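Local coordinates for protein methionine gamma-lyase (Trichomonas vaginalis, PDB 1E5E) that belongs to the Cys/Met metabolism family of pyridoxal-phosphate-dependent enzymes and forms an assembly of four chains in which neighbouring subunits meet around bound ligand, at residues A[22-25]-A[26-30]; A[53-56]-A[57-61]; A[65-68]-A[69-73]; A[227-230]-A[231-234]. One frame throughout, in Å; residues are numbered along the deposited sequence.

Contact 1: residues A[22-25]-A[26-30]; sequences FGAA and IPPIY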
loop_
_atom_site.group_PDB
_atom_site.type_symbol
_atom_site.label_atom_id
_atom_site.label_comp_id
_atom_site.label_asym_id
_atom_site.label_seq_id
_atom_site.Cartn_x
_atom_site.Cartn_y
_atom_site.Cartn_z
ATOM N N PHE A 22 -13.526 -14.069 -6.700
ATOM C CA PHE A 22 -13.191 -15.015 -5.616
ATOM C C PHE A 22 -14.084 -14.825 -4.391
ATOM O O PHE A 22 -13.825 -15.513 -3.385
ATOM C CB PHE A 22 -11.716 -14.802 -5.241
ATOM C CG PHE A 22 -10.817 -15.092 -6.439
ATOM C CD1 PHE A 22 -10.674 -16.383 -6.895
ATOM C CD2 PHE A 22 -10.118 -14.104 -7.066
ATOM C CE1 PHE A 22 -9.877 -16.674 -7.990
ATOM C CE2 PHE A 22 -9.303 -14.366 -8.151
ATOM C CZ PHE A 22 -9.151 -15.664 -8.613
ATOM N N GLY A 23 -15.027 -13.894 -4.419
ATOM C CA GLY A 23 -15.860 -13.673 -3.209
ATOM C C GLY A 23 -15.096 -12.874 -2.154
ATOM O O GLY A 23 -15.349 -13.006 -0.947
ATOM N N ALA A 24 -14.043 -12.139 -2.552
ATOM C CA ALA A 24 -13.278 -11.378 -1.555
ATOM C C ALA A 24 -14.221 -10.540 -0.686
ATOM O O ALA A 24 -15.023 -9.793 -1.248
ATOM C CB ALA A 24 -12.326 -10.404 -2.252
ATOM N N ALA A 25 -14.132 -10.618 0.639
ATOM C CA ALA A 25 -14.989 -9.821 1.502
ATOM C C ALA A 25 -14.694 -8.323 1.334
ATOM O O ALA A 25 -15.642 -7.567 1.096
ATOM C CB ALA A 25 -14.832 -10.233 2.943
ATOM N N ILE A 26 -13.429 -8.003 1.184
ATOM C CA ILE A 26 -12.999 -6.627 0.889
ATOM C C ILE A 26 -12.486 -6.654 -0.553
ATOM O O ILE A 26 -11.475 -7.286 -0.833
ATOM C CB ILE A 26 -11.926 -6.112 1.844
ATOM C CG1 ILE A 26 -12.328 -6.219 3.316
ATOM C CG2 ILE A 26 -11.573 -4.665 1.508
ATOM C CD1 ILE A 26 -13.630 -5.551 3.698
ATOM N N PRO A 27 -13.178 -6.016 -1.478
ATOM C CA PRO A 27 -12.824 -5.966 -2.894
ATOM C C PRO A 27 -11.381 -5.520 -3.126
ATOM O O PRO A 27 -10.955 -4.626 -2.402
ATOM C CB PRO A 27 -13.768 -4.895 -3.449
ATOM C CG PRO A 27 -14.972 -4.980 -2.540
ATOM C CD PRO A 27 -14.414 -5.209 -1.154
ATOM N N PRO A 28 -10.653 -6.162 -4.012
ATOM C CA PRO A 28 -9.230 -5.908 -4.150
ATOM C C PRO A 28 -8.841 -4.537 -4.663
ATOM O O PRO A 28 -9.676 -3.862 -5.284
ATOM C CB PRO A 28 -8.770 -7.079 -5.014
ATOM C CG PRO A 28 -9.992 -7.437 -5.837
ATOM C CD PRO A 28 -11.163 -7.250 -4.900
ATOM N N ILE A 29 -7.579 -4.161 -4.490
ATOM C CA ILE A 29 -7.110 -2.882 -4.997
ATOM C C ILE A 29 -6.703 -2.913 -6.457
ATOM O O ILE A 29 -5.659 -3.525 -6.738
ATOM C CB ILE A 29 -5.883 -2.475 -4.122
ATOM C CG1 ILE A 29 -6.198 -2.563 -2.627
ATOM C CG2 ILE A 29 -5.398 -1.082 -4.457
ATOM C CD1 ILE A 29 -5.035 -2.307 -1.698
ATOM N N TYR A 30 -7.410 -2.252 -7.381
ATOM C CA TYR A 30 -6.974 -2.267 -8.780
ATOM C C TYR A 30 -5.827 -1.295 -8.994
ATOM O O TYR A 30 -6.031 -0.308 -9.702
ATOM C CB TYR A 30 -8.183 -1.999 -9.709
ATOM C CG TYR A 30 -8.929 -3.316 -9.890
ATOM C CD1 TYR A 30 -8.614 -4.183 -10.934
ATOM C CD2 TYR A 30 -9.863 -3.699 -8.963
ATOM C CE1 TYR A 30 -9.235 -5.396 -11.022
ATOM C CE2 TYR A 30 -10.512 -4.906 -9.031
ATOM C CZ TYR A 30 -10.193 -5.748 -10.087
ATOM O OH TYR A 30 -10.826 -6.957 -10.166
#
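With CG1 of Ile26 set beside its own backbone N and anti to its carbonyl carbon (chi1 -54°), and with a further bend at chi2 (-55°), the CD1 methyl folds back to 3.8 Å from Ala25 C. This is a local turn in the loop between helices 8-14 and 40-47, where the chain changes direction and then runs out through two successive prolines. No hydrogen bond crosses between the two halves. The Pro27 ring brings CD to 3.5 Å from Ala25 O. Across the inside of the bend, Ala24 CB approaches the backbone, 3.5 Å from Ile26 O. Some polar groups of the loop bond within the chain, Phe22 N and Ala24 N both to Asp20 OD2. Others look to the second subunit: Ile26 N is hydrogen-bonded to Thr32 OG1 of that subunit, and the Phe22 ring makes an edge-to-face contact with its Tyr30. In its own chain Ile26 packs on Trp251 of helix 247-257. The longest reach along the loop is a loose apolar touch of Ala24 CB on Pro28 CD at 4.3 Å.

Contact 2: residues A[53-56]-A[57-61]; sequences GYIY and TRLGN. With PPJ (N-(hydroxy{3-hydroxy-2-methyl-5-[(phosphonooxy)methyl]pyridin-4-yl}methyl)norvaline), chain G.
Tyr56 and Arg58 form one side of a phosphate-binding pocket, on the loop that leads into helix 62-75. Arg58 gives two hydrogen bonds to the phosphate of PPJ: NE to OP3 at 2.6 Å, and NH2 to OP2 at 2.8 Å, the latter nearly straight (169°) and in the guanidinium plane. Tyr56 OH makes a very short hydrogen bond to OP2, modelled at 2.4 Å, a length that is doubtful. With CG anti to the backbone N (chi1 -174°), the Tyr56 ring extends to the ligand and takes PPJ CB over one face, toward the rim, while its plane stands 64° from the guanidinium. Behind the ring the chain turns tightly. Tyr56 O accepts from Leu59 N at 2.8 Å, well above the carbonyl plane, and from Gly60 N at 3.1 Å. In the next layer Asn61 OD1 caps helix 62-75 at Thr63 N, while ND2 donates in the amide plane to Thr57 OG1 (3.1 Å) and also bonds Tyr30 O; Thr57 OG1 has Thr32 O as a further partner. From the fourth subunit, Gly86 N and Ser206 OG bond PPJ, and Tyr111 OH meets Arg58 NH2. A phosphate site of this kind, shared by two subunits, is characteristic of this PLP-dependent family.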
loop_
_atom_site.group_PDB
_atom_site.type_symbol
_atom_site.label_atom_id
_atom_site.label_comp_id
_atom_site.label_asym_id
_atom_site.label_seq_id
_atom_site.Cartn_x
_atom_site.Cartn_y
_atom_site.Cartn_z
ATOM N N GLY A 53 -17.080 -1.574 -19.476
ATOM C CA GLY A 53 -15.779 -2.158 -19.190
ATOM C C GLY A 53 -14.733 -1.038 -19.083
ATOM O O GLY A 53 -14.962 0.061 -19.553
ATOM N N TYR A 54 -13.531 -1.374 -18.638
ATOM C CA TYR A 54 -12.457 -0.440 -18.353
ATOM C C TYR A 54 -11.394 -0.394 -19.432
ATOM O O TYR A 54 -11.281 -1.229 -20.352
ATOM C CB TYR A 54 -11.826 -0.740 -16.975
ATOM C CG TYR A 54 -12.848 -0.497 -15.872
ATOM C CD1 TYR A 54 -12.953 0.773 -15.316
ATOM C CD2 TYR A 54 -13.723 -1.472 -15.429
ATOM C CE1 TYR A 54 -13.890 1.076 -14.349
ATOM C CE2 TYR A 54 -14.654 -1.206 -14.426
ATOM C CZ TYR A 54 -14.722 0.070 -13.896
ATOM O OH TYR A 54 -15.685 0.377 -12.956
ATOM N N ILE A 55 -10.652 0.704 -19.391
ATOM C CA ILE A 55 -9.634 1.026 -20.394
ATOM C C ILE A 55 -8.310 1.448 -19.807
ATOM O O ILE A 55 -7.244 0.983 -20.197
ATOM C CB ILE A 55 -10.085 2.293 -21.211
ATOM C CG1 ILE A 55 -11.424 2.048 -21.887
ATOM C CG2 ILE A 55 -9.006 2.628 -22.244
ATOM C CD1 ILE A 55 -12.021 3.192 -22.703
ATOM N N TYR A 56 -8.389 2.463 -18.952
ATOM C CA TYR A 56 -7.182 3.133 -18.450
ATOM C C TYR A 56 -7.567 3.906 -17.192
ATOM O O TYR A 56 -8.627 4.556 -17.197
ATOM C CB TYR A 56 -6.677 4.106 -19.515
ATOM C CG TYR A 56 -5.352 4.789 -19.240
ATOM C CD1 TYR A 56 -4.160 4.058 -19.252
ATOM C CD2 TYR A 56 -5.291 6.155 -18.980
ATOM C CE1 TYR A 56 -2.931 4.672 -19.048
ATOM C CE2 TYR A 56 -4.077 6.775 -18.743
ATOM C CZ TYR A 56 -2.901 6.030 -18.799
ATOM O OH TYR A 56 -1.694 6.689 -18.657
ATOM N N THR A 57 -6.762 3.843 -16.147
ATOM C CA THR A 57 -7.113 4.472 -14.864
ATOM C C THR A 57 -7.365 5.957 -14.825
ATOM O O THR A 57 -8.206 6.388 -14.006
ATOM C CB THR A 57 -6.084 3.997 -13.795
ATOM O OG1 THR A 57 -6.373 2.583 -13.674
ATOM C CG2 THR A 57 -6.212 4.699 -12.451
ATOM N N ARG A 58 -6.844 6.771 -15.731
ATOM C CA ARG A 58 -7.193 8.188 -15.819
ATOM C C ARG A 58 -8.676 8.255 -16.227
ATOM O O ARG A 58 -9.330 9.205 -15.812
ATOM C CB ARG A 58 -6.373 9.031 -16.798
ATOM C CG ARG A 58 -6.865 10.505 -16.959
ATOM C CD ARG A 58 -5.738 11.532 -17.265
ATOM N NE ARG A 58 -4.839 10.918 -18.277
ATOM C CZ ARG A 58 -5.187 10.725 -19.539
ATOM N NH1 ARG A 58 -6.372 11.128 -19.991
ATOM N NH2 ARG A 58 -4.342 10.115 -20.350
ATOM N N LEU A 59 -9.168 7.310 -17.006
ATOM C CA LEU A 59 -10.541 7.290 -17.454
ATOM C C LEU A 59 -11.518 6.579 -16.540
ATOM O O LEU A 59 -12.722 6.920 -16.609
ATOM C CB LEU A 59 -10.646 6.608 -18.838
ATOM C CG LEU A 59 -9.597 7.016 -19.887
ATOM C CD1 LEU A 59 -9.829 6.249 -21.192
ATOM C CD2 LEU A 59 -9.652 8.521 -20.153
ATOM N N GLY A 60 -11.100 5.620 -15.735
ATOM C CA GLY A 60 -12.012 4.931 -14.809
ATOM C C GLY A 60 -11.235 3.716 -14.235
ATOM O O GLY A 60 -10.317 3.275 -14.941
ATOM N N ASN A 61 -11.665 3.222 -13.085
ATOM C CA ASN A 61 -10.967 2.095 -12.456
ATOM C C ASN A 61 -11.964 1.467 -11.494
ATOM O O ASN A 61 -12.778 2.163 -10.865
ATOM C CB ASN A 61 -9.731 2.686 -11.759
ATOM C CG ASN A 61 -8.991 1.633 -10.943
ATOM O OD1 ASN A 61 -9.469 1.218 -9.885
ATOM N ND2 ASN A 61 -7.822 1.172 -11.383
HETATM N N1 PPJ G . 2.088 12.332 -22.705
HETATM C C2 PPJ G . 2.257 11.246 -23.481
HETATM C C6 PPJ G . 1.093 12.305 -21.762
HETATM C C2A PPJ G . 3.210 11.239 -24.542
HETATM C C3 PPJ G . 1.385 10.155 -23.315
HETATM O O3 PPJ G . 1.673 9.183 -24.161
HETATM C C4 PPJ G . 0.505 10.010 -22.212
HETATM C C4A PPJ G . 0.041 8.658 -21.881
HETATM C C5 PPJ G . 0.282 11.172 -21.483
HETATM N N PPJ G . -0.700 8.198 -22.985
HETATM C C5A PPJ G . -0.704 11.382 -20.442
HETATM O OP4 PPJ G . -0.148 10.861 -19.397
HETATM P P PPJ G . -1.241 10.182 -18.416
HETATM O OP1 PPJ G . -0.374 9.712 -17.177
HETATM O OP2 PPJ G . -2.026 9.064 -19.152
HETATM O OP3 PPJ G . -2.266 11.320 -17.944
HETATM C CA PPJ G . -1.264 6.950 -23.032
HETATM C CB PPJ G . -2.581 6.811 -22.412
HETATM C C PPJ G . -1.047 6.154 -24.187
HETATM C CG PPJ G . -3.759 7.510 -22.975
HETATM C CD PPJ G . -4.578 6.535 -23.699
HETATM O O PPJ G . -0.763 6.701 -25.333
HETATM O OXT PPJ G . -1.491 4.917 -24.303
HETATM O O HOH W 1 -11.102 2.981 -17.643
#

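Contact 3: residues A[65-68]-A[69-73]; sequences SNLE and GKIAF
Lys70 NZ reaches back one helical turn to Asn66 OD1 and bonds it at 2.6 Å, lying in the carbonyl plane on a lone pair. Asn66 holds CG anti to its backbone N (chi1 -180°), while the Lys70 chain runs out extended and bends only at its last torsion (chi4 57°), which brings the ammonium round to the amide oxygen. A water closes a small ring with the pair, accepting from Asn66 ND2 at 3.1 Å and from Lys70 NZ at 2.8 Å. The ammonium has another acceptor in Ala15 O, so at least three oxygens surround this buried charge. On the next residues round the helix, Leu67 and Ile71 lie side by side and point the same way, CD1 to CG1 at 4.0 Å. Regular i to i+4 backbone bonds keep both pairs in step, Lys70 N to Asn66 O at 3.2 Å and Ile71 N to Leu67 O at 3.0 Å. Farther out, Glu68 OE2 bonds Ala82 N. Helix 62-75 lies with Ile71 on strands 220-224 and 79-83, at Leu221 and Cys80, and with Leu67 and Lys70 against helix 247-257.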
loop_
_atom_site.group_PDB
_atom_site.type_symbol
_atom_site.label_atom_id
_atom_site.label_comp_id
_atom_site.label_asym_id
_atom_site.label_seq_id
_atom_site.Cartn_x
_atom_site.Cartn_y
_atom_site.Cartn_z
ATOM N N SER A 65 -14.570 3.250 -8.948
ATOM C CA SER A 65 -15.979 3.165 -9.124
ATOM C C SER A 65 -16.640 2.650 -7.845
ATOM O O SER A 65 -17.731 3.121 -7.569
ATOM C CB SER A 65 -16.444 2.186 -10.234
ATOM O OG SER A 65 -15.837 2.653 -11.416
ATOM N N ASN A 66 -16.032 1.685 -7.172
ATOM C CA ASN A 66 -16.647 1.218 -5.931
ATOM C C ASN A 66 -16.870 2.391 -4.978
ATOM O O ASN A 66 -17.967 2.612 -4.461
ATOM C CB ASN A 66 -15.798 0.099 -5.302
ATOM C CG ASN A 66 -16.427 -0.411 -4.013
ATOM O OD1 ASN A 66 -17.628 -0.311 -3.748
ATOM N ND2 ASN A 66 -15.582 -0.974 -3.172
ATOM N N LEU A 67 -15.842 3.151 -4.634
ATOM C CA LEU A 67 -16.007 4.322 -3.772
ATOM C C LEU A 67 -17.055 5.302 -4.335
ATOM O O LEU A 67 -17.882 5.830 -3.615
ATOM C CB LEU A 67 -14.682 5.122 -3.787
ATOM C CG LEU A 67 -14.706 6.450 -3.018
ATOM C CD1 LEU A 67 -15.121 6.113 -1.568
ATOM C CD2 LEU A 67 -13.338 7.131 -3.120
ATOM N N GLU A 68 -17.005 5.612 -5.625
ATOM C CA GLU A 68 -17.931 6.532 -6.267
ATOM C C GLU A 68 -19.399 6.173 -6.101
ATOM O O GLU A 68 -20.236 7.042 -5.719
ATOM C CB GLU A 68 -17.548 6.720 -7.736
ATOM C CG GLU A 68 -16.215 7.481 -7.923
ATOM C CD GLU A 68 -15.792 7.457 -9.388
ATOM O OE1 GLU A 68 -16.298 6.584 -10.151
ATOM O OE2 GLU A 68 -14.996 8.334 -9.845
ATOM N N GLY A 69 -19.760 4.915 -6.271
ATOM C CA GLY A 69 -21.149 4.433 -6.165
ATOM C C GLY A 69 -21.592 4.491 -4.719
ATOM O O GLY A 69 -22.735 4.856 -4.378
ATOM N N LYS A 70 -20.655 4.209 -3.819
ATOM C CA LYS A 70 -20.997 4.302 -2.384
ATOM C C LYS A 70 -21.315 5.745 -2.015
ATOM O O LYS A 70 -22.396 6.016 -1.433
ATOM C CB LYS A 70 -19.904 3.696 -1.537
ATOM C CG LYS A 70 -19.882 2.168 -1.465
ATOM C CD LYS A 70 -18.658 1.639 -0.753
ATOM C CE LYS A 70 -18.781 0.140 -0.407
ATOM N NZ LYS A 70 -19.041 -0.655 -1.645
ATOM N N ILE A 71 -20.551 6.728 -2.482
ATOM C CA ILE A 71 -20.761 8.140 -2.154
ATOM C C ILE A 71 -21.990 8.701 -2.876
ATOM O O ILE A 71 -22.756 9.442 -2.254
ATOM C CB ILE A 71 -19.543 9.018 -2.532
ATOM C CG1 ILE A 71 -18.258 8.601 -1.787
ATOM C CG2 ILE A 71 -19.806 10.500 -2.356
ATOM C CD1 ILE A 71 -18.366 8.789 -0.290
ATOM N N ALA A 72 -22.191 8.341 -4.149
ATOM C CA ALA A 72 -23.382 8.790 -4.876
ATOM C C ALA A 72 -24.633 8.289 -4.146
ATOM O O ALA A 72 -25.611 9.022 -4.050
ATOM C CB ALA A 72 -23.516 8.172 -6.266
ATOM N N PHE A 73 -24.596 7.045 -3.623
ATOM C CA PHE A 73 -25.747 6.561 -2.853
ATOM C C PHE A 73 -25.941 7.418 -1.599
ATOM O O PHE A 73 -27.081 7.849 -1.325
ATOM C CB PHE A 73 -25.603 5.076 -2.503
ATOM C CG PHE A 73 -26.801 4.534 -1.783
ATOM C CD1 PHE A 73 -26.950 4.705 -0.426
ATOM C CD2 PHE A 73 -27.773 3.870 -2.502
ATOM C CE1 PHE A 73 -28.111 4.272 0.211
ATOM C CE2 PHE A 73 -28.903 3.372 -1.866
ATOM C CZ PHE A 73 -29.068 3.593 -0.501
HETATM O O HOH W 2 -17.049 -2.536 -0.986
#

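Contact 4: residues A[227-230]-A[231-234]; sequences DLLQ and QIRM
Asp227 and Gln231 meet one turn apart near the start of helix 226-241, where the backbone bond from Gln231 N to Asp227 O spans 3.2 Å. Their side-chain oxygens, Asp227 OD2 and Gln231 OE1, come to 3.4 Å in the modelled conformer, but both are acceptors and Gln231 has a second conformer, so the approach is doubtful. Leu228, with CG anti to the backbone N (chi1 175°), crosses Ile232 obliquely, Leu228 CG to Ile232 CD1 at 3.9 Å. The Ile232 N to Leu228 O bond is 2.9 Å. Leu229 comes next, side by side with Ile232 and pointing the same way, so that Ile232 CD1 lies near both leucines, 4.2 Å from Leu229 CD1. Leu229 O takes Arg233 N at 2.9 Å, and Gln230 O takes Met234 N at 3.0 Å. Leu228 and Ile232 pack on helix 86-97, and Leu229 and Arg233 on strand 79-83. The chemistry implies a helix of two characters: an apolar face, with Leu229 and Ile232 buried and Leu228 at the margin, and an exposed polar flank of Asp227, Gln230 and Gln231 without a side-chain hydrogen bond among them.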
loop_
_atom_site.group_PDB
_atom_site.type_symbol
_atom_site.label_atom_id
_atom_site.label_comp_id
_atom_site.label_asym_id
_atom_site.label_seq_id
_atom_site.Cartn_x
_atom_site.Cartn_y
_atom_site.Cartn_z
ATOM N N ASP A 227 -25.327 13.092 -16.511
ATOM C CA ASP A 227 -24.971 13.845 -17.709
ATOM C C ASP A 227 -23.816 14.798 -17.432
ATOM O O ASP A 227 -22.782 14.760 -18.112
ATOM C CB ASP A 227 -26.206 14.608 -18.224
ATOM C CG ASP A 227 -25.983 15.477 -19.440
ATOM O OD1 ASP A 227 -26.920 16.261 -19.789
ATOM O OD2 ASP A 227 -24.935 15.455 -20.152
ATOM N N LEU A 228 -24.017 15.688 -16.450
ATOM C CA LEU A 228 -22.968 16.636 -16.117
ATOM C C LEU A 228 -21.699 15.937 -15.640
ATOM O O LEU A 228 -20.620 16.323 -16.058
ATOM C CB LEU A 228 -23.417 17.677 -15.084
ATOM C CG LEU A 228 -22.276 18.609 -14.639
ATOM C CD1 LEU A 228 -21.808 19.548 -15.746
ATOM C CD2 LEU A 228 -22.720 19.438 -13.430
ATOM N N LEU A 229 -21.789 14.914 -14.795
ATOM C CA LEU A 229 -20.577 14.267 -14.307
ATOM C C LEU A 229 -19.850 13.495 -15.380
ATOM O O LEU A 229 -18.606 13.414 -15.348
ATOM C CB LEU A 229 -20.922 13.395 -13.103
ATOM C CG LEU A 229 -20.829 14.195 -11.795
ATOM C CD1 LEU A 229 -21.834 15.335 -11.758
ATOM C CD2 LEU A 229 -21.023 13.266 -10.612
ATOM N N GLN A 230 -20.604 13.039 -16.394
ATOM C CA GLN A 230 -19.920 12.397 -17.523
ATOM C C GLN A 230 -19.124 13.460 -18.262
ATOM O O GLN A 230 -17.975 13.248 -18.674
ATOM C CB GLN A 230 -20.967 11.622 -18.310
ATOM C CG GLN A 230 -20.551 11.190 -19.698
ATOM C CD GLN A 230 -19.443 10.167 -19.737
ATOM O OE1 GLN A 230 -19.130 9.480 -18.771
ATOM N NE2 GLN A 230 -18.782 10.025 -20.901
ATOM N N GLN A 231 -19.631 14.693 -18.358
ATOM C CA GLN A 231 -18.839 15.740 -18.996
ATOM C C GLN A 231 -17.616 16.080 -18.145
ATOM O O GLN A 231 -16.504 16.320 -18.651
ATOM C CB GLN A 231 -19.666 16.993 -19.302
ATOM C CG GLN A 231 -21.032 16.860 -19.943
ATOM C CD GLN A 231 -21.843 18.152 -19.903
ATOM O OE1 GLN A 231 -23.018 18.205 -19.497
ATOM N NE2 GLN A 231 -21.188 19.253 -20.290
ATOM N N ILE A 232 -17.798 16.181 -16.825
ATOM C CA ILE A 232 -16.680 16.491 -15.925
ATOM C C ILE A 232 -15.584 15.427 -15.997
ATOM O O ILE A 232 -14.393 15.734 -16.026
ATOM C CB ILE A 232 -17.169 16.589 -14.449
ATOM C CG1 ILE A 232 -18.053 17.842 -14.306
ATOM C CG2 ILE A 232 -16.013 16.577 -13.441
ATOM C CD1 ILE A 232 -18.808 17.925 -12.984
ATOM N N ARG A 233 -15.972 14.173 -16.135
ATOM C CA ARG A 233 -15.006 13.070 -16.211
ATOM C C ARG A 233 -14.247 13.122 -17.529
ATOM O O ARG A 233 -13.019 13.118 -17.543
ATOM C CB ARG A 233 -15.743 11.770 -15.890
ATOM C CG ARG A 233 -15.244 10.449 -16.330
ATOM C CD ARG A 233 -15.572 9.216 -15.536
ATOM N NE ARG A 233 -16.834 9.143 -14.784
ATOM C CZ ARG A 233 -16.756 8.753 -13.486
ATOM N NH1 ARG A 233 -15.565 8.494 -12.970
ATOM N NH2 ARG A 233 -17.842 8.671 -12.710
ATOM N N MET A 234 -14.934 13.402 -18.643
ATOM C CA MET A 234 -14.298 13.396 -19.941
ATOM C C MET A 234 -13.532 14.667 -20.235
ATOM O O MET A 234 -12.647 14.608 -21.060
ATOM C CB MET A 234 -15.278 13.074 -21.061
ATOM C CG MET A 234 -15.689 11.599 -20.985
ATOM S SD MET A 234 -14.493 10.389 -20.383
ATOM C CE MET A 234 -13.803 9.758 -21.907
#

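Contacts 1, 2 and 3 follow one another along the chain, and contact 2 leads directly into the helix that carries contact 3. Tyr30 O of contact 1 and Asn61 ND2 of contact 2 are 2.9 Å apart, and contact 2 joins contact 3 by a probable hydrogen bond between Tyr54 OH and Ser65 OG (2.8 Å). Contact 4, distant in sequence, is tied to contact 3 by the Glu68 OE2 to Arg233 NH1 salt bridge at 3.2 Å and packs on contact 2, Arg233 CD to Leu59 O at 3.8 Å. Only contact 2 bonds PPJ; the side chain of Met234 is about 10 Å from a bound PPJ. The side chain of Leu67 is about 12 Å from a bound PPJ. Contact 1 instead faces the second subunit.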